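Local coordinates for protein CptN Toxin (Eubacterium rectale DSM 17629, PDB 4RMO) that acts as the toxin of a type III toxin-antitoxin system, held in complex with its pseudoknot RNA antitoxin, and is probably an endoribonuclease linked to bacteriophage resistance, at residues H75-D80 with S85-Q90; D38-G43 with K148-L153. One frame throughout, in Å; residues are numbered along the deposited sequence.

Contact 1 (H75-D80 with S85-Q90). With CA (calcium ion), chain Q; nucleotides of chain F; nucleotides of chain B.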
ATOM      1  N   HIS A  75      -3.062 -17.882  11.183  1.00 30.44           N
ATOM      2  CA  HIS A  75      -2.060 -17.265  10.314  1.00 30.41           C
ATOM      3  C   HIS A  75      -0.678 -17.694  10.811  1.00 29.64           C
ATOM      4  O   HIS A  75      -0.366 -17.614  12.012  1.00 25.25           O
ATOM      5  CB  HIS A  75      -2.217 -15.761  10.374  1.00 31.47           C
ATOM      6  CG  HIS A  75      -1.328 -15.024   9.427  1.00 36.02           C
ATOM      7  ND1 HIS A  75      -1.567 -14.962   8.070  1.00 42.55           N
ATOM      8  CD2 HIS A  75      -0.209 -14.307   9.638  1.00 38.75           C
ATOM      9  CE1 HIS A  75      -0.609 -14.270   7.483  1.00 41.90           C
ATOM     10  NE2 HIS A  75       0.232 -13.865   8.416  1.00 42.53           N
ATOM     11  N   ILE A  76       0.128 -18.172   9.888  1.00 28.28           N
ATOM     12  CA  ILE A  76       1.443 -18.713  10.186  1.00 31.73           C
ATOM     13  C   ILE A  76       2.470 -17.797   9.573  1.00 30.82           C
ATOM     14  O   ILE A  76       2.406 -17.469   8.386  1.00 30.30           O
ATOM     15  CB  ILE A  76       1.594 -20.129   9.622  1.00 34.43           C
ATOM     16  CG1 ILE A  76       0.691 -21.073  10.407  1.00 31.58           C
ATOM     17  CG2 ILE A  76       3.026 -20.606   9.745  1.00 37.00           C
ATOM     18  CD1 ILE A  76       0.557 -22.434   9.797  1.00 30.66           C
ATOM     19  N   VAL A  77       3.387 -17.330  10.388  1.00 29.20           N
ATOM     20  CA  VAL A  77       4.436 -16.481   9.909  1.00 29.57           C
ATOM     21  C   VAL A  77       5.715 -16.687  10.720  1.00 33.81           C
ATOM     22  O   VAL A  77       5.691 -17.086  11.893  1.00 31.79           O
ATOM     23  CB  VAL A  77       3.981 -15.008   9.941  1.00 33.67           C
ATOM     24  CG1 VAL A  77       3.829 -14.499  11.355  1.00 34.44           C
ATOM     25  CG2 VAL A  77       4.947 -14.115   9.171  1.00 38.68           C
ATOM     26  N   LYS A  78       6.845 -16.436  10.074  1.00 35.44           N
ATOM     27  CA  LYS A  78       8.150 -16.538  10.703  1.00 41.02           C
ATOM     28  C   LYS A  78       8.325 -15.300  11.554  1.00 34.92           C
ATOM     29  O   LYS A  78       8.263 -14.178  11.040  1.00 31.69           O
ATOM     30  CB  LYS A  78       9.224 -16.602   9.612  1.00 48.56           C
ATOM     31  CG  LYS A  78      10.371 -17.539   9.879  1.00 59.85           C
ATOM     32  CD  LYS A  78      11.355 -17.602   8.706  1.00 69.23           C
ATOM     33  CE  LYS A  78      10.821 -18.567   7.662  1.00 70.59           C
ATOM     34  NZ  LYS A  78      11.704 -18.854   6.503  1.00 75.77           N
ATOM     35  N   LEU A  79       8.587 -15.490  12.838  1.00 31.06           N
ATOM     36  CA  LEU A  79       8.877 -14.335  13.727  1.00 32.29           C
ATOM     37  C   LEU A  79      10.346 -13.935  13.632  1.00 29.48           C
ATOM     38  O   LEU A  79      11.148 -14.595  12.969  1.00 24.19           O
ATOM     39  CB  LEU A  79       8.546 -14.661  15.174  1.00 31.31           C
ATOM     40  CG  LEU A  79       7.126 -15.166  15.401  1.00 34.67           C
ATOM     41  CD1 LEU A  79       6.889 -15.336  16.883  1.00 32.45           C
ATOM     42  CD2 LEU A  79       6.125 -14.180  14.806  1.00 36.11           C
ATOM     43  N   ASP A  80      10.702 -12.877  14.335  1.00 29.05           N
ATOM     44  CA  ASP A  80      12.060 -12.359  14.323  1.00 32.63           C
ATOM     45  C   ASP A  80      13.087 -13.313  15.017  1.00 34.37           C
ATOM     46  O   ASP A  80      14.280 -13.071  14.945  1.00 32.33           O
ATOM     47  CB  ASP A  80      12.110 -10.958  14.950  1.00 31.78           C
ATOM     48  CG  ASP A  80      11.252  -9.932  14.194  1.00 29.48           C
ATOM     49  OD1 ASP A  80      10.918 -10.210  13.037  1.00 27.41           O
ATOM     50  OD2 ASP A  80      10.929  -8.872  14.743  1.00 32.22           O
ATOM     51  N   SER A  85       5.597 -19.459  13.537  1.00 28.84           N
ATOM     52  CA  SER A  85       4.613 -19.529  14.604  1.00 27.15           C
ATOM     53  C   SER A  85       3.206 -19.431  14.039  1.00 27.74           C
ATOM     54  O   SER A  85       2.955 -18.624  13.146  1.00 22.99           O
ATOM     55  CB  SER A  85       4.792 -18.355  15.564  1.00 25.10           C
ATOM     56  OG  SER A  85       6.078 -18.352  16.176  1.00 27.57           O
ATOM     57  N   ALA A  86       2.284 -20.196  14.621  1.00 23.97           N
ATOM     58  CA  ALA A  86       0.902 -20.103  14.322  1.00 24.34           C
ATOM     59  C   ALA A  86       0.162 -19.184  15.298  1.00 23.39           C
ATOM     60  O   ALA A  86       0.248 -19.360  16.489  1.00 27.24           O
ATOM     61  CB  ALA A  86       0.272 -21.477  14.342  1.00 26.36           C
ATOM     62  N   PHE A  87      -0.552 -18.205  14.749  1.00 24.18           N
ATOM     63  CA  PHE A  87      -1.356 -17.264  15.477  1.00 24.97           C
ATOM     64  C   PHE A  87      -2.743 -17.852  15.462  1.00 27.21           C
ATOM     65  O   PHE A  87      -3.331 -17.970  14.388  1.00 27.05           O
ATOM     66  CB  PHE A  87      -1.383 -15.928  14.779  1.00 24.78           C
ATOM     67  CG  PHE A  87      -0.128 -15.108  14.948  1.00 26.34           C
ATOM     68  CD1 PHE A  87       1.077 -15.496  14.351  1.00 24.62           C
ATOM     69  CD2 PHE A  87      -0.167 -13.911  15.621  1.00 25.11           C
ATOM     70  CE1 PHE A  87       2.194 -14.715  14.470  1.00 25.20           C
ATOM     71  CE2 PHE A  87       0.943 -13.121  15.742  1.00 24.84           C
ATOM     72  CZ  PHE A  87       2.134 -13.536  15.187  1.00 25.50           C
ATOM     73  N   LEU A  88      -3.238 -18.286  16.618  1.00 26.51           N
ATOM     74  CA  LEU A  88      -4.537 -18.932  16.674  1.00 25.81           C
ATOM     75  C   LEU A  88      -5.576 -17.836  16.901  1.00 27.86           C
ATOM     76  O   LEU A  88      -6.101 -17.639  17.993  1.00 26.12           O
ATOM     77  CB  LEU A  88      -4.617 -20.008  17.722  1.00 29.19           C
ATOM     78  CG  LEU A  88      -3.539 -21.103  17.753  1.00 34.20           C
ATOM     79  CD1 LEU A  88      -3.982 -22.329  18.564  1.00 33.86           C
ATOM     80  CD2 LEU A  88      -3.033 -21.497  16.412  1.00 32.06           C
ATOM     81  N   ILE A  89      -5.866 -17.128  15.820  1.00 27.97           N
ATOM     82  CA  ILE A  89      -6.730 -15.975  15.876  1.00 27.35           C
ATOM     83  C   ILE A  89      -8.132 -16.442  16.308  1.00 28.36           C
ATOM     84  O   ILE A  89      -8.846 -15.722  17.007  1.00 26.82           O
ATOM     85  CB  ILE A  89      -6.766 -15.277  14.498  1.00 27.11           C
ATOM     86  CG1 ILE A  89      -5.323 -14.954  14.071  1.00 27.94           C
ATOM     87  CG2 ILE A  89      -7.607 -14.026  14.560  1.00 24.92           C
ATOM     88  CD1 ILE A  89      -5.191 -14.153  12.784  1.00 27.30           C
ATOM     89  N   GLN A  90      -8.511 -17.638  15.857  1.00 24.03           N
ATOM     90  CA  GLN A  90      -9.718 -18.322  16.325  1.00 26.34           C
ATOM     91  C   GLN A  90      -9.938 -18.221  17.832  1.00 27.33           C
ATOM     92  O   GLN A  90     -11.070 -18.138  18.285  1.00 27.22           O
ATOM     93  CB  GLN A  90      -9.648 -19.806  15.934  1.00 26.62           C
ATOM     94  CG  GLN A  90      -8.400 -20.508  16.442  1.00 24.25           C
ATOM     95  CD  GLN A  90      -8.317 -21.936  16.007  1.00 25.42           C
ATOM     96  OE1 GLN A  90      -8.785 -22.306  14.930  1.00 27.51           O
ATOM     97  NE2 GLN A  90      -7.651 -22.766  16.827  1.00 26.35           N
TER
HETATM   98 CA    CA Q 201      12.432  -9.926  11.102  1.00 33.65          CA
ATOM     99  P     A F  14      14.866  -8.271  12.982  1.00 35.74           P
ATOM    100  OP1   A F  14      15.972  -9.165  12.647  1.00 33.46           O
ATOM    101  OP2   A F  14      13.479  -8.654  12.507  1.00 28.66           O
ATOM    102  O5'   A F  14      14.823  -8.081  14.559  1.00 28.35           O
ATOM    103  C5'   A F  14      13.841  -7.220  15.154  1.00 33.36           C
ATOM    104  C4'   A F  14      14.103  -7.085  16.632  1.00 32.71           C
ATOM    105  O4'   A F  14      14.112  -8.408  17.235  1.00 32.89           O
ATOM    106  C3'   A F  14      15.470  -6.521  16.960  1.00 32.08           C
ATOM    107  O3'   A F  14      15.501  -5.109  16.950  1.00 32.63           O
ATOM    108  C2'   A F  14      15.715  -7.083  18.354  1.00 34.03           C
ATOM    109  O2'   A F  14      15.058  -6.334  19.349  1.00 31.40           O
ATOM    110  C1'   A F  14      15.115  -8.477  18.227  1.00 30.28           C
ATOM    111  N9    A F  14      16.073  -9.540  17.874  1.00 32.81           N
ATOM    112  C8    A F  14      16.013 -10.483  16.874  1.00 30.24           C
ATOM    113  N7    A F  14      17.002 -11.346  16.905  1.00 28.89           N
ATOM    114  C5    A F  14      17.742 -10.964  18.020  1.00 33.03           C
ATOM    115  C6    A F  14      18.907 -11.495  18.621  1.00 33.28           C
ATOM    116  N6    A F  14      19.570 -12.543  18.142  1.00 33.50           N
ATOM    117  N1    A F  14      19.363 -10.905  19.747  1.00 33.25           N
ATOM    118  C2    A F  14      18.709  -9.833  20.214  1.00 36.83           C
ATOM    119  N3    A F  14      17.594  -9.254  19.752  1.00 35.40           N
ATOM    120  C4    A F  14      17.157  -9.879  18.645  1.00 30.42           C
TER
ATOM    121  P     U B   4     -12.039 -31.389  15.665  1.00 35.37           P
ATOM    122  OP1   U B   4     -13.025 -32.479  15.557  1.00 36.42           O
ATOM    123  OP2   U B   4     -10.590 -31.656  15.492  1.00 32.85           O
ATOM    124  O5'   U B   4     -12.355 -30.195  14.659  1.00 34.54           O
ATOM    125  C5'   U B   4     -13.652 -29.572  14.649  1.00 37.86           C
ATOM    126  C4'   U B   4     -13.675 -28.469  13.618  1.00 42.08           C
ATOM    127  O4'   U B   4     -12.882 -27.348  14.119  1.00 38.16           O
ATOM    128  C3'   U B   4     -13.079 -28.812  12.249  1.00 42.06           C
ATOM    129  O3'   U B   4     -13.616 -27.968  11.231  1.00 46.63           O
ATOM    130  C2'   U B   4     -11.637 -28.339  12.392  1.00 37.94           C
ATOM    131  O2'   U B   4     -10.949 -28.066  11.190  1.00 34.17           O
ATOM    132  C1'   U B   4     -11.849 -27.057  13.192  1.00 38.29           C
ATOM    133  N1    U B   4     -10.681 -26.612  13.941  1.00 34.98           N
ATOM    134  C2    U B   4     -10.281 -25.301  13.801  1.00 31.44           C
ATOM    135  O2    U B   4     -10.866 -24.505  13.098  1.00 37.55           O
ATOM    136  N3    U B   4      -9.172 -24.956  14.530  1.00 32.51           N
ATOM    137  C4    U B   4      -8.433 -25.781  15.357  1.00 32.83           C
ATOM    138  O4    U B   4      -7.493 -25.314  15.991  1.00 37.34           O
ATOM    139  C5    U B   4      -8.918 -27.123  15.448  1.00 32.46           C
ATOM    140  C6    U B   4      -9.999 -27.483  14.759  1.00 33.43           C
ATOM    141  P     G B   3      -7.303 -32.433  18.264  1.00 32.89           P
ATOM    142  OP1   G B   3      -7.397 -33.683  17.539  1.00 36.37           O
ATOM    143  OP2   G B   3      -6.294 -31.413  17.829  1.00 31.52           O
ATOM    144  O5'   G B   3      -8.661 -31.623  18.298  1.00 30.43           O
ATOM    145  C5'   G B   3      -9.867 -32.203  18.804  1.00 32.62           C
ATOM    146  C4'   G B   3     -10.880 -31.108  19.071  1.00 32.07           C
ATOM    147  O4'   G B   3     -10.332 -30.204  20.072  1.00 29.92           O
ATOM    148  C3'   G B   3     -11.217 -30.211  17.893  1.00 31.62           C
ATOM    149  O3'   G B   3     -12.293 -30.731  17.110  1.00 35.57           O
ATOM    150  C2'   G B   3     -11.664 -28.938  18.589  1.00 29.39           C
ATOM    151  O2'   G B   3     -13.007 -28.969  19.021  1.00 28.30           O
ATOM    152  C1'   G B   3     -10.694 -28.876  19.766  1.00 29.40           C
ATOM    153  N9    G B   3      -9.480 -28.124  19.458  1.00 27.61           N
ATOM    154  C8    G B   3      -8.314 -28.619  18.936  1.00 27.37           C
ATOM    155  N7    G B   3      -7.422 -27.696  18.705  1.00 30.42           N
ATOM    156  C5    G B   3      -8.027 -26.521  19.127  1.00 24.79           C
ATOM    157  C6    G B   3      -7.545 -25.198  19.131  1.00 23.02           C
ATOM    158  O6    G B   3      -6.433 -24.787  18.798  1.00 22.62           O
ATOM    159  N1    G B   3      -8.489 -24.308  19.639  1.00 22.31           N
ATOM    160  C2    G B   3      -9.750 -24.649  20.048  1.00 23.33           C
ATOM    161  N2    G B   3     -10.529 -23.645  20.471  1.00 24.72           N
ATOM    162  N3    G B   3     -10.215 -25.886  20.043  1.00 25.93           N
ATOM    163  C4    G B   3      -9.301 -26.767  19.587  1.00 25.58           C
TER
HETATM  164  O   HOH W   1      14.241 -11.553  11.503  1.00 38.28           O
HETATM  165  O   HOH W   2      14.092  -9.098   9.614  1.00 30.75           O
HETATM  166  O   HOH W   3      10.901 -10.747   9.319  1.00 27.49           O
HETATM  167  O   HOH W   4      10.966  -8.029  10.637  1.00 30.91           O

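Contact 2 (D38-G43 with K148-L153)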
ATOM      1  N   ASP A  38      -9.440  -2.704  22.715  1.00 38.12           N
ATOM      2  CA  ASP A  38     -10.879  -2.737  22.449  1.00 38.35           C
ATOM      3  C   ASP A  38     -11.389  -1.317  22.135  1.00 39.79           C
ATOM      4  O   ASP A  38     -10.989  -0.367  22.811  1.00 37.16           O
ATOM      5  CB  ASP A  38     -11.597  -3.284  23.662  1.00 39.30           C
ATOM      6  CG  ASP A  38     -13.050  -3.539  23.399  1.00 39.21           C
ATOM      7  OD1 ASP A  38     -13.368  -4.523  22.690  1.00 46.46           O
ATOM      8  OD2 ASP A  38     -13.880  -2.818  23.982  1.00 43.13           O
ATOM      9  N   SER A  39     -12.281  -1.191  21.150  1.00 43.24           N
ATOM     10  CA  SER A  39     -12.884   0.123  20.776  1.00 48.79           C
ATOM     11  C   SER A  39     -13.795   0.723  21.840  1.00 50.07           C
ATOM     12  O   SER A  39     -13.848   1.941  21.984  1.00 53.49           O
ATOM     13  CB  SER A  39     -13.738  -0.002  19.517  1.00 46.14           C
ATOM     14  OG  SER A  39     -13.149  -0.837  18.573  1.00 59.15           O
ATOM     15  N   ASN A  40     -14.544  -0.135  22.542  1.00 54.75           N
ATOM     16  CA  ASN A  40     -15.584   0.306  23.491  1.00 55.65           C
ATOM     17  C   ASN A  40     -15.105   0.601  24.912  1.00 54.61           C
ATOM     18  O   ASN A  40     -15.623   1.512  25.541  1.00 57.13           O
ATOM     19  CB  ASN A  40     -16.735  -0.691  23.530  1.00 56.11           C
ATOM     20  CG  ASN A  40     -17.318  -0.976  22.148  1.00 65.09           C
ATOM     21  OD1 ASN A  40     -17.528  -2.126  21.778  1.00 69.27           O
ATOM     22  ND2 ASN A  40     -17.543   0.074  21.358  1.00 73.73           N
ATOM     23  N   TYR A  41     -14.104  -0.123  25.409  1.00 55.84           N
ATOM     24  CA  TYR A  41     -13.538   0.140  26.751  1.00 51.21           C
ATOM     25  C   TYR A  41     -12.043   0.207  26.740  1.00 49.83           C
ATOM     26  O   TYR A  41     -11.364  -0.754  26.337  1.00 51.31           O
ATOM     27  CB  TYR A  41     -13.939  -0.950  27.750  1.00 58.57           C
ATOM     28  CG  TYR A  41     -15.402  -0.969  28.054  1.00 67.48           C
ATOM     29  CD1 TYR A  41     -16.288  -1.643  27.230  1.00 72.27           C
ATOM     30  CD2 TYR A  41     -15.912  -0.281  29.177  1.00 74.43           C
ATOM     31  CE1 TYR A  41     -17.652  -1.637  27.503  1.00 80.51           C
ATOM     32  CE2 TYR A  41     -17.268  -0.264  29.460  1.00 79.48           C
ATOM     33  CZ  TYR A  41     -18.135  -0.941  28.620  1.00 85.47           C
ATOM     34  OH  TYR A  41     -19.480  -0.907  28.899  1.00 96.16           O
ATOM     35  N   ASN A  42     -11.511   1.350  27.150  1.00 53.40           N
ATOM     36  CA  ASN A  42     -10.069   1.496  27.320  1.00 55.03           C
ATOM     37  C   ASN A  42      -9.629   0.562  28.441  1.00 47.55           C
ATOM     38  O   ASN A  42     -10.378   0.313  29.386  1.00 52.77           O
ATOM     39  CB  ASN A  42      -9.679   2.960  27.636  1.00 69.52           C
ATOM     40  CG  ASN A  42      -9.890   3.918  26.453  1.00 75.41           C
ATOM     41  OD1 ASN A  42      -9.139   3.888  25.486  1.00 80.93           O
ATOM     42  ND2 ASN A  42     -10.887   4.794  26.549  1.00 75.01           N
ATOM     43  N   GLY A  43      -8.433   0.010  28.322  1.00 48.32           N
ATOM     44  CA  GLY A  43      -7.915  -0.918  29.332  1.00 45.92           C
ATOM     45  C   GLY A  43      -8.344  -2.357  29.109  1.00 38.69           C
ATOM     46  O   GLY A  43      -8.009  -3.226  29.917  1.00 42.71           O
ATOM     47  N   LYS A 148     -18.226 -13.740  28.138  1.00 32.17           N
ATOM     48  CA  LYS A 148     -18.178 -13.838  29.580  1.00 39.59           C
ATOM     49  C   LYS A 148     -16.919 -13.155  30.138  1.00 37.90           C
ATOM     50  O   LYS A 148     -17.002 -12.365  31.081  1.00 40.60           O
ATOM     51  CB  LYS A 148     -18.225 -15.309  30.002  1.00 42.99           C
ATOM     52  CG  LYS A 148     -18.360 -15.522  31.497  1.00 45.21           C
ATOM     53  CD  LYS A 148     -18.542 -16.999  31.799  1.00 50.43           C
ATOM     54  CE  LYS A 148     -17.808 -17.334  33.089  1.00 52.51           C
ATOM     55  NZ  LYS A 148     -18.285 -18.587  33.735  1.00 56.41           N
ATOM     56  N   ILE A 149     -15.767 -13.422  29.511  1.00 38.72           N
ATOM     57  CA  ILE A 149     -14.501 -12.787  29.941  1.00 36.21           C
ATOM     58  C   ILE A 149     -14.564 -11.277  29.792  1.00 32.80           C
ATOM     59  O   ILE A 149     -14.192 -10.534  30.698  1.00 34.00           O
ATOM     60  CB  ILE A 149     -13.286 -13.317  29.148  1.00 36.53           C
ATOM     61  CG1 ILE A 149     -13.106 -14.819  29.380  1.00 39.05           C
ATOM     62  CG2 ILE A 149     -12.030 -12.597  29.616  1.00 37.28           C
ATOM     63  CD1 ILE A 149     -12.196 -15.488  28.379  1.00 36.41           C
ATOM     64  N   TYR A 150     -15.063 -10.833  28.651  1.00 30.12           N
ATOM     65  CA  TYR A 150     -15.188  -9.411  28.376  1.00 31.81           C
ATOM     66  C   TYR A 150     -16.032  -8.698  29.448  1.00 36.51           C
ATOM     67  O   TYR A 150     -15.629  -7.667  29.969  1.00 33.44           O
ATOM     68  CB  TYR A 150     -15.830  -9.233  27.006  1.00 34.97           C
ATOM     69  CG  TYR A 150     -15.880  -7.845  26.431  1.00 35.99           C
ATOM     70  CD1 TYR A 150     -14.723  -7.135  26.181  1.00 39.22           C
ATOM     71  CD2 TYR A 150     -17.087  -7.282  26.014  1.00 41.41           C
ATOM     72  CE1 TYR A 150     -14.764  -5.887  25.592  1.00 45.55           C
ATOM     73  CE2 TYR A 150     -17.144  -6.036  25.410  1.00 39.53           C
ATOM     74  CZ  TYR A 150     -15.981  -5.343  25.209  1.00 42.46           C
ATOM     75  OH  TYR A 150     -16.005  -4.112  24.617  1.00 44.28           O
ATOM     76  N   GLU A 151     -17.168  -9.283  29.806  1.00 39.08           N
ATOM     77  CA  GLU A 151     -18.037  -8.687  30.868  1.00 44.79           C
ATOM     78  C   GLU A 151     -17.347  -8.699  32.216  1.00 41.53           C
ATOM     79  O   GLU A 151     -17.379  -7.711  32.927  1.00 43.02           O
ATOM     80  CB  GLU A 151     -19.388  -9.425  30.940  1.00 47.25           C
ATOM     81  CG  GLU A 151     -20.174  -9.213  29.641  1.00 49.52           C
ATOM     82  CD  GLU A 151     -21.470  -9.987  29.568  1.00 56.51           C
ATOM     83  OE1 GLU A 151     -21.694 -10.878  30.423  1.00 68.41           O
ATOM     84  OE2 GLU A 151     -22.258  -9.709  28.649  1.00 51.73           O
ATOM     85  N   ARG A 152     -16.664  -9.794  32.552  1.00 43.51           N
ATOM     86  CA  ARG A 152     -15.931  -9.820  33.822  1.00 44.45           C
ATOM     87  C   ARG A 152     -14.906  -8.709  33.889  1.00 45.46           C
ATOM     88  O   ARG A 152     -14.750  -8.073  34.940  1.00 49.27           O
ATOM     89  CB  ARG A 152     -15.267 -11.165  34.041  1.00 47.06           C
ATOM     90  CG  ARG A 152     -14.774 -11.425  35.457  1.00 52.41           C
ATOM     91  CD  ARG A 152     -15.081 -12.855  35.919  1.00 57.61           C
ATOM     92  NE  ARG A 152     -14.225 -13.513  36.925  1.00 55.90           N
ATOM     93  CZ  ARG A 152     -13.408 -12.930  37.802  1.00 48.36           C
ATOM     94  NH1 ARG A 152     -13.269 -11.614  37.888  1.00 56.32           N
ATOM     95  NH2 ARG A 152     -12.721 -13.702  38.609  1.00 46.82           N
ATOM     96  N   LEU A 153     -14.240  -8.432  32.763  1.00 43.95           N
ATOM     97  CA  LEU A 153     -13.207  -7.384  32.742  1.00 45.93           C
ATOM     98  C   LEU A 153     -13.807  -6.003  32.966  1.00 46.03           C
ATOM     99  O   LEU A 153     -13.203  -5.182  33.625  1.00 44.11           O
ATOM    100  CB  LEU A 153     -12.382  -7.402  31.439  1.00 43.12           C
ATOM    101  CG  LEU A 153     -11.552  -8.676  31.202  1.00 42.54           C
ATOM    102  CD1 LEU A 153     -11.007  -8.681  29.791  1.00 41.54           C
ATOM    103  CD2 LEU A 153     -10.422  -8.796  32.228  1.00 38.92           C
TER

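Contact 1 (H75-D80 with S85-Q90)
His-75 and Phe-87 face each other as an antiparallel hydrogen-bonded pair, joined by Phe-87 N to His-75 O (2.8 Å) and the longer return bond from His-75 N to Phe-87 O. Val-77 and Ser-85 form the next such pair, with Ser-85 N bonded to Val-77 O at 2.9 Å and Val-77 N returning a bond to Ser-85 O. Between them, in the non-hydrogen-bonded pair Ile-76 and Ala-86, Ile-76 CA makes a CH...O contact with Ser-85 O. Together these pairs form a two-stranded antiparallel hairpin.

Apolar contacts gather round Phe-87. Val-77 CG1, placed between its backbone N and carbonyl carbon (chi1 69°), comes within 3.5 Å of Phe-87 CE1, while Leu-79 CD2 reaches the ring edge. On the other face, Ile-76 CG1 rests on Ala-86 CB at 4.0 Å.

Both ends of the contact meet RNA. Asp-80 OD1 binds calcium at 2.5 Å, and a phosphate oxygen of A14 of chain F and four waters complete the shell. The Gln-90 amide pairs with U4 of chain B, its NE2 giving a bond to O4 (2.7 Å) while OE1 accepts from N3.

Strand 44-51 continues the sheet beyond Ala-86. Helix 116-134 packs on His-75, Phe-87 and Ile-89, whereas helix 54-65 meets Ile-76 and Ala-86 on the opposite face.

Contact 2 (D38-G43 with K148-L153)
The edge of the Tyr-150 ring that carries the hydroxyl points at the Asp-38 carboxylate, with OD2 near the ring plane and the two flat groups turned 63° apart. The hydroxyl also lies at the edge of the Tyr-41 ring, 3.6 Å from Tyr-41 CD1, where the two tyrosine side chains cross at about a right angle. Asn-40 CB approaches the same oxygen.

Tyr-150 OH donates to Asp-38 OD2 at 2.6 Å, a short bond that meets the oxygen on its syn side, 27° out of the carboxylate plane. The anti lone pair of OD2 takes the backbone N of Tyr-41 (3.1 Å), which defines an Asx motif; Asn-40 N adds a weak bond. OD2 thus ties the loop's own backbone to the helix. The first torsion of Asp-38 (chi1 -172°) swings CG away from the backbone N and beside the carbonyl carbon, which turns the carboxylate to these donors, and its other oxygen, OD1, is held by the indole N-H of Trp-46.

The contact joins the loop between strands 32-37 and 44-51 to helix 146-153 near the C terminus. Ile-44, at the start of strand 44-51, touches Asp-38, Tyr-150 and Leu-153, and the buried side of the helix rests on helix 11-17 and strand 93-96.

How the contacts relate
From the N terminus, the chain passes through strand 6-9, helix 11-17 and strand 32-37 before reaching the 38-43 loop, the first half of contact 2. Strand 44-51 and helix 54-65 follow, and then contact 1 closes a short local loop between 75-80 and 85-90. Helix 116-134 comes later, before 148-153 returns to the 38-43 loop. Contact 1 is therefore nested inside the long loop closed by contact 2. Their centres are about 24 Å apart, with the middle of the chain between them. Contact 2 joins the loop between strands 32-37 and 44-51 to the C-terminal helix 146-153, while contact 1 pairs neighbouring strands of the sheet; strand 44-51 runs between the two regions.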